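Local coordinates for 3-oxoacyl-[acyl-carrier-protein] reductase (Sinorhizobium meliloti, PDB 3U9L) that probably reduces the 3-oxo group of acyl-carrier-protein thioesters with NADPH, as a member of the short-chain dehydrogenase/reductase family, at residues Pro155-Ala158 with Pro159-Ala162; Asp79-Ile82 with Gly83-Arg87. One frame throughout, in Å; residues are numbered along the deposited sequence.

Interaction 1: residues Pro155-Ala158 with Pro159-Ala162; sequences PYLA and PYFA
Leu157 and Phe161 both set CG beside the backbone N and anti to the carbonyl carbon, with chi1 of -68° and -73°, and their side chains meet one helical turn apart. The Phe161 ring lies back along the chain toward Leu157 and offers it a face: Leu157 CB stands 3.9 Å from the centroid of the Phe161 ring, almost exactly on the ring normal, a CH-pi contact. Tyr160 takes the other course, its CG anti to the backbone N, and its side chain runs beside that of Leu157. The two touch lightly, with Leu157 CD2 4.2 Å from Tyr160 CD2. Leu157 is the N-cap of helix 158-179, and Tyr160 opens the Tyr-x-x-x-Lys signature of short-chain dehydrogenases, whose tyrosine is generally the catalytic acid; Asn118 of helix 108-136 touches the Tyr160 side chain.

The backbone fixes this first turn. Leu157 O accepts a straight hydrogen bond from Phe161 N at 3.0 Å and a weak, bent one from Tyr160 N, the second being a minor share of the same carbonyl. Ala162 N continues the pattern to Ala158 O at 2.8 Å. Pro159, with no N-H to give, fits the first turn, and its ring packs on Phe111 and Leu114 of helix 108-136. Gln173 of the second subunit packs on Ala158 and Phe161.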
loop_
_atom_site.group_PDB
_atom_site.type_symbol
_atom_site.label_atom_id
_atom_site.label_comp_id
_atom_site.label_asym_id
_atom_site.label_seq_id
_atom_site.Cartn_x
_atom_site.Cartn_y
_atom_site.Cartn_z
ATOM N N PRO A 155 -13.820 6.304 5.433
ATOM C CA PRO A 155 -13.926 5.888 4.039
ATOM C C PRO A 155 -13.661 7.093 3.114
ATOM O O PRO A 155 -13.540 8.211 3.611
ATOM C CB PRO A 155 -15.409 5.447 3.928
ATOM C CG PRO A 155 -15.889 5.317 5.343
ATOM C CD PRO A 155 -15.102 6.274 6.142
ATOM N N TYR A 156 -13.638 6.893 1.807
ATOM C CA TYR A 156 -13.608 8.005 0.842
ATOM C C TYR A 156 -12.278 8.652 0.626
ATOM O O TYR A 156 -12.236 9.764 0.080
ATOM C CB TYR A 156 -14.685 9.118 1.112
ATOM C CG TYR A 156 -16.048 8.781 0.523
ATOM C CD1 TYR A 156 -16.476 7.464 0.462
ATOM C CD2 TYR A 156 -16.942 9.785 0.088
ATOM C CE1 TYR A 156 -17.749 7.120 -0.060
ATOM C CE2 TYR A 156 -18.246 9.445 -0.444
ATOM C CZ TYR A 156 -18.618 8.111 -0.514
ATOM O OH TYR A 156 -19.831 7.692 -1.008
ATOM N N LEU A 157 -11.193 7.984 1.025
ATOM C CA LEU A 157 -9.855 8.459 0.632
ATOM C C LEU A 157 -9.008 7.295 0.065
ATOM O O LEU A 157 -7.790 7.328 0.169
ATOM C CB LEU A 157 -9.112 9.130 1.800
ATOM C CG LEU A 157 -9.665 10.480 2.303
ATOM C CD1 LEU A 157 -10.705 10.219 3.354
ATOM C CD2 LEU A 157 -8.516 11.402 2.839
ATOM N N ALA A 158 -9.644 6.310 -0.563
ATOM C CA ALA A 158 -8.932 5.059 -0.928
ATOM C C ALA A 158 -7.644 5.236 -1.717
ATOM O O ALA A 158 -6.639 4.675 -1.348
ATOM C CB ALA A 158 -9.840 4.003 -1.560
ATOM N N PRO A 159 -7.648 6.031 -2.803
ATOM C CA PRO A 159 -6.374 6.097 -3.544
ATOM C C PRO A 159 -5.214 6.678 -2.718
ATOM O O PRO A 159 -4.048 6.374 -2.969
ATOM C CB PRO A 159 -6.675 7.077 -4.691
ATOM C CG PRO A 159 -8.196 7.206 -4.742
ATOM C CD PRO A 159 -8.634 7.015 -3.303
ATOM N N TYR A 160 -5.538 7.556 -1.785
ATOM C CA TYR A 160 -4.578 8.154 -0.894
ATOM C C TYR A 160 -4.094 7.173 0.192
ATOM O O TYR A 160 -2.901 6.972 0.353
ATOM C CB TYR A 160 -5.160 9.423 -0.246
ATOM C CG TYR A 160 -4.255 9.995 0.801
ATOM C CD1 TYR A 160 -2.978 10.481 0.466
ATOM C CD2 TYR A 160 -4.632 10.013 2.128
ATOM C CE1 TYR A 160 -2.124 10.984 1.424
ATOM C CE2 TYR A 160 -3.808 10.527 3.089
ATOM C CZ TYR A 160 -2.544 11.005 2.741
ATOM O OH TYR A 160 -1.719 11.500 3.741
ATOM N N PHE A 161 -5.018 6.617 0.953
ATOM C CA PHE A 161 -4.714 5.633 1.980
ATOM C C PHE A 161 -3.972 4.419 1.387
ATOM O O PHE A 161 -3.113 3.900 2.034
ATOM C CB PHE A 161 -5.997 5.161 2.687
ATOM C CG PHE A 161 -6.620 6.211 3.641
ATOM C CD1 PHE A 161 -5.933 7.350 3.974
ATOM C CD2 PHE A 161 -7.870 5.985 4.223
ATOM C CE1 PHE A 161 -6.479 8.294 4.864
ATOM C CE2 PHE A 161 -8.432 6.921 5.116
ATOM C CZ PHE A 161 -7.721 8.059 5.441
ATOM N N ALA A 162 -4.364 3.943 0.194
ATOM C CA ALA A 162 -3.613 2.886 -0.488
ATOM C C ALA A 162 -2.139 3.287 -0.671
ATOM O O ALA A 162 -1.205 2.521 -0.382
ATOM C CB ALA A 162 -4.227 2.636 -1.860
#

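Interaction 2: residues Asp79-Ile82 with Gly83-Arg87; sequences DQII and GEDGR
Ile82 reaches forward to Arg87 across the last turn of helix 71-85, while the carbonyls of Asp79-Ile82 take up the N-H groups that follow. The backbone bonds are hydrogen bonds from each N-H to the carbonyl four residues earlier: Gly83 N lies 2.9 Å from Asp79 O and Glu84 N lies 3.0 Å from Gln80 O. Asp85 N meets Ile81 O at 2.7 Å, and that oxygen also takes a weak second bond from Glu84 N. The series ends with Gly86 N to Ile82 O, again 2.7 Å. Gly86 then leaves helical geometry at a phi of 87°, a positive phi that glycine adopts readily: it is the glycine C' residue that ends a helix and turns the chain away.

Side-chain packing comes next. Ile82 holds CG1 beside its backbone N, and a second bend at chi2 (-69°) carries CD1 to 3.6 Å from Arg87 CA, against the backbone of the departing chain. Ile81 CG2 comes to 4.0 Å from Arg87 O, a loose methyl-to-oxygen touch.

The polar ends find their partners beyond the contact. Asp85 OD2 is hydrogen-bonded to Tyr33 OH, and Arg87 NE forms a salt bridge with Asp89; the first ties the helix end to strand 31-36, the second is a local bridge two residues along the chain.

Helix 71-85 belongs to the Rossmann-type crossover between strands 61-65 and 90-93: Ile81 packs on Leu9, Tyr33 and Leu64 of three neighbouring strands, whereas Ile82 turns to His132 and Arg87 to Gln136 of helix 108-136.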
loop_
_atom_site.group_PDB
_atom_site.type_symbol
_atom_site.label_atom_id
_atom_site.label_comp_id
_atom_site.label_asym_id
_atom_site.label_seq_id
_atom_site.Cartn_x
_atom_site.Cartn_y
_atom_site.Cartn_z
ATOM N N ASP A 79 22.688 16.040 -6.835
ATOM C CA ASP A 79 24.019 16.523 -7.242
ATOM C C ASP A 79 24.394 17.895 -6.699
ATOM O O ASP A 79 25.563 18.114 -6.347
ATOM C CB ASP A 79 24.113 16.543 -8.742
ATOM C CG ASP A 79 24.090 15.174 -9.294
ATOM O OD1 ASP A 79 24.535 14.246 -8.546
ATOM O OD2 ASP A 79 23.647 15.007 -10.447
ATOM N N GLN A 80 23.417 18.815 -6.604
ATOM C CA GLN A 80 23.755 20.125 -6.002
ATOM C C GLN A 80 24.202 20.056 -4.534
ATOM O O GLN A 80 25.215 20.645 -4.146
ATOM C CB GLN A 80 22.632 21.149 -6.185
ATOM C CG GLN A 80 22.681 21.765 -7.584
ATOM C CD GLN A 80 21.393 22.497 -7.959
ATOM O OE1 GLN A 80 20.443 22.570 -7.169
ATOM N NE2 GLN A 80 21.351 23.032 -9.189
ATOM N N ILE A 81 23.432 19.333 -3.729
ATOM C CA ILE A 81 23.738 19.128 -2.331
ATOM C C ILE A 81 25.082 18.422 -2.154
ATOM O O ILE A 81 25.915 18.844 -1.370
ATOM C CB ILE A 81 22.618 18.311 -1.633
ATOM C CG1 ILE A 81 21.311 19.136 -1.620
ATOM C CG2 ILE A 81 23.032 17.964 -0.217
ATOM C CD1 ILE A 81 20.114 18.427 -1.005
ATOM N N ILE A 82 25.299 17.352 -2.883
ATOM C CA ILE A 82 26.560 16.592 -2.731
ATOM C C ILE A 82 27.777 17.444 -3.177
ATOM O O ILE A 82 28.730 17.593 -2.442
ATOM C CB ILE A 82 26.465 15.258 -3.487
ATOM C CG1 ILE A 82 25.336 14.399 -2.868
ATOM C CG2 ILE A 82 27.852 14.522 -3.545
ATOM C CD1 ILE A 82 25.630 13.885 -1.452
ATOM N N GLY A 83 27.677 18.092 -4.334
ATOM C CA GLY A 83 28.706 19.052 -4.752
ATOM C C GLY A 83 28.990 20.161 -3.751
ATOM O O GLY A 83 30.096 20.617 -3.627
ATOM N N GLU A 84 27.976 20.597 -3.017
ATOM C CA GLU A 84 28.165 21.641 -2.016
ATOM C C GLU A 84 28.659 21.114 -0.663
ATOM O O GLU A 84 29.531 21.725 -0.052
ATOM C CB GLU A 84 26.863 22.388 -1.787
ATOM C CG GLU A 84 26.943 23.408 -0.695
ATOM C CD GLU A 84 27.661 24.706 -1.154
ATOM O OE1 GLU A 84 28.091 24.803 -2.354
ATOM O OE2 GLU A 84 27.764 25.639 -0.305
ATOM N N ASP A 85 28.091 19.999 -0.193
ATOM C CA ASP A 85 28.265 19.576 1.197
ATOM C C ASP A 85 28.992 18.230 1.318
ATOM O O ASP A 85 29.439 17.834 2.396
ATOM C CB ASP A 85 26.891 19.515 1.906
ATOM C CG ASP A 85 26.251 20.907 2.088
ATOM O OD1 ASP A 85 26.902 21.788 2.672
ATOM O OD2 ASP A 85 25.093 21.112 1.678
ATOM N N GLY A 86 29.100 17.506 0.217
ATOM C CA GLY A 86 29.797 16.227 0.270
ATOM C C GLY A 86 28.902 15.020 0.664
ATOM O O GLY A 86 29.254 13.884 0.355
ATOM N N ARG A 87 27.761 15.270 1.314
ATOM C CA ARG A 87 26.940 14.169 1.836
ATOM C C ARG A 87 25.542 14.635 2.227
ATOM O O ARG A 87 25.267 15.859 2.305
ATOM C CB ARG A 87 27.627 13.583 3.062
ATOM C CG ARG A 87 27.648 14.600 4.238
ATOM C CD ARG A 87 28.551 14.123 5.391
ATOM N NE ARG A 87 28.165 14.819 6.628
ATOM C CZ ARG A 87 28.621 16.021 6.985
ATOM N NH1 ARG A 87 28.187 16.587 8.110
ATOM N NH2 ARG A 87 29.510 16.659 6.224
#

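The two contacts mark opposite ends of helices in one Rossmann-type domain: interaction 1 starts helix 158-179 and interaction 2 finishes helix 71-85. Their centres lie 37 Å apart on opposite sides of the chain's centre, and their nearest atoms are about 23 Å apart, so they do not touch. Helix 108-136 is a common neighbour, packing against Pro159 and Tyr160 in the first and against Ile82 and Arg87 in the second. Interaction 1 carries the signature tyrosine and packs directly against the second subunit; interaction 2, well removed from that tyrosine, is a surface turn leading into strand 90-93.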